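Local coordinates for increased recombination centers protein 6 (Saccharomyces cerevisiae, PDB 3UC9) that acts as an adaptor-type accessory factor of clathrin coats, with a fold related to small G proteins, and is involved in gross chromosomal rearrangements and telomere healing, at residues H38-L41 against K42-F45. Sequence-based numbering, arbitrary orientation.
Sequences HNFL and KTQF
Asn39 and Lys42 run side by side on the inward face of the first turns of helix 39-50, while Phe40 and Gln44 meet on its outward face. Inside, packing is close and polar ends are matched. Lys42 is buried; its chain, extended as far as CD, then bent at chi3 (74°), brings NZ within 3.3 Å of Asn39 OD1, a weak hydrogen bond. The stronger partners lie beyond the helix: NZ also donates to Asp79 O and Ser34 OG, and Asn39 OD1 is hydrogen-bonded to Ser80 OG. Lysine suits this place because its long aliphatic chain fills the interface while its amine gathers several oxygens, which would partly offset the cost of burying its charge; asparagine offers a short side chain whose oxygen serves both Lys42 and Ser80.

The backbone winds regularly, from Lys42 N bonding to His38 O at the N-cap position to Phe45 N reaching Leu41 O. Phe40 O takes two donors: Gln44 N at 3.0 Å and, in the carbonyl plane on a lone pair, Thr43 OG1 at 2.5 Å, so short that the exact value is doubtful. With chi1 at 71°, threonine's small hydroxyl folds back on the preceding turn, as Ser and Thr often do in helices.

The outer side is looser and faces solvent, with Phe40 exposed and Leu41 and Gln44 partly so. Gln44 CG lies over one face of the Phe40 ring, a CH-pi contact 4.3 Å from the centroid, and ring and amide planes stand 28° apart. The long, extended glutamine chain pairs methylene with ring yet keeps a polar end.

In this Rossmann-like fold the helix follows strand 29-35. Lys42 rests on strand 71-81, whereas Phe45, a large apolar ring suited to the core, packs against strand 103-110 and helix 185-195, meeting Trp168 edge-to-face.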
loop_
_atom_site.group_PDB
_atom_site.type_symbol
_atom_site.label_atom_id
_atom_site.label_comp_id
_atom_site.label_asym_id
_atom_site.label_seq_id
_atom_site.Cartn_x
_atom_site.Cartn_y
_atom_site.Cartn_z
ATOM N N HIS A 38 14.128 -6.040 3.099
ATOM C CA HIS A 38 13.293 -5.234 3.995
ATOM C C HIS A 38 12.164 -6.018 4.659
ATOM O O HIS A 38 11.217 -5.424 5.161
ATOM C CB HIS A 38 12.756 -4.017 3.239
ATOM C CG HIS A 38 13.814 -3.308 2.461
ATOM N ND1 HIS A 38 14.880 -2.672 3.063
ATOM C CD2 HIS A 38 14.011 -3.198 1.128
ATOM C CE1 HIS A 38 15.672 -2.174 2.127
ATOM N NE2 HIS A 38 15.169 -2.488 0.943
ATOM N N ASN A 39 12.271 -7.350 4.685
ATOM C CA ASN A 39 11.217 -8.172 5.279
ATOM C C ASN A 39 11.004 -7.855 6.748
ATOM O O ASN A 39 9.857 -7.793 7.203
ATOM C CB ASN A 39 11.487 -9.678 5.105
ATOM C CG ASN A 39 11.274 -10.148 3.672
ATOM O OD1 ASN A 39 10.580 -9.488 2.898
ATOM N ND2 ASN A 39 11.861 -11.288 3.316
ATOM N N PHE A 40 12.087 -7.652 7.496
ATOM C CA PHE A 40 11.943 -7.402 8.925
ATOM C C PHE A 40 11.274 -6.067 9.200
ATOM O O PHE A 40 10.377 -5.985 10.052
ATOM C CB PHE A 40 13.273 -7.473 9.686
ATOM C CG PHE A 40 13.121 -7.231 11.166
ATOM C CD1 PHE A 40 12.453 -8.149 11.968
ATOM C CD2 PHE A 40 13.598 -6.069 11.746
ATOM C CE1 PHE A 40 12.285 -7.924 13.313
ATOM C CE2 PHE A 40 13.428 -5.835 13.100
ATOM C CZ PHE A 40 12.784 -6.762 13.887
ATOM N N LEU A 41 11.727 -5.030 8.500
ATOM C CA LEU A 41 11.103 -3.709 8.583
ATOM C C LEU A 41 9.611 -3.784 8.240
ATOM O O LEU A 41 8.791 -3.148 8.897
ATOM C CB LEU A 41 11.827 -2.691 7.694
ATOM C CG LEU A 41 13.118 -2.081 8.247
ATOM C CD1 LEU A 41 13.676 -1.071 7.265
ATOM C CD2 LEU A 41 12.887 -1.416 9.605
ATOM N N LYS A 42 9.263 -4.593 7.242
ATOM C CA LYS A 42 7.859 -4.851 6.912
ATOM C C LYS A 42 7.094 -5.446 8.105
ATOM O O LYS A 42 5.975 -5.023 8.389
ATOM C CB LYS A 42 7.767 -5.742 5.673
ATOM C CG LYS A 42 6.364 -6.183 5.292
ATOM C CD LYS A 42 6.398 -7.160 4.132
ATOM C CE LYS A 42 6.899 -8.533 4.578
ATOM N NZ LYS A 42 7.296 -9.343 3.400
ATOM N N THR A 43 7.700 -6.390 8.829
ATOM C CA THR A 43 7.043 -6.976 10.014
ATOM C C THR A 43 6.805 -5.908 11.095
ATOM O O THR A 43 5.734 -5.875 11.727
ATOM C CB THR A 43 7.825 -8.204 10.599
ATOM O OG1 THR A 43 9.038 -7.774 11.223
ATOM C CG2 THR A 43 8.146 -9.214 9.514
ATOM N N GLN A 44 7.781 -5.024 11.290
ATOM C CA GLN A 44 7.618 -3.888 12.208
ATOM C C GLN A 44 6.508 -2.925 11.734
ATOM O O GLN A 44 5.708 -2.440 12.536
ATOM C CB GLN A 44 8.936 -3.112 12.358
ATOM C CG GLN A 44 10.070 -3.863 13.038
ATOM C CD GLN A 44 11.211 -2.928 13.447
ATOM O OE1 GLN A 44 11.559 -2.833 14.624
ATOM N NE2 GLN A 44 11.775 -2.214 12.476
ATOM N N PHE A 45 6.465 -2.659 10.432
ATOM C CA PHE A 45 5.402 -1.832 9.831
ATOM C C PHE A 45 4.027 -2.424 10.114
ATOM O O PHE A 45 3.094 -1.698 10.458
ATOM C CB PHE A 45 5.636 -1.714 8.322
ATOM C CG PHE A 45 4.574 -0.941 7.579
ATOM C CD1 PHE A 45 4.733 0.420 7.326
ATOM C CD2 PHE A 45 3.439 -1.569 7.115
ATOM C CE1 PHE A 45 3.770 1.133 6.632
ATOM C CE2 PHE A 45 2.459 -0.849 6.408
ATOM C CZ PHE A 45 2.630 0.498 6.180
#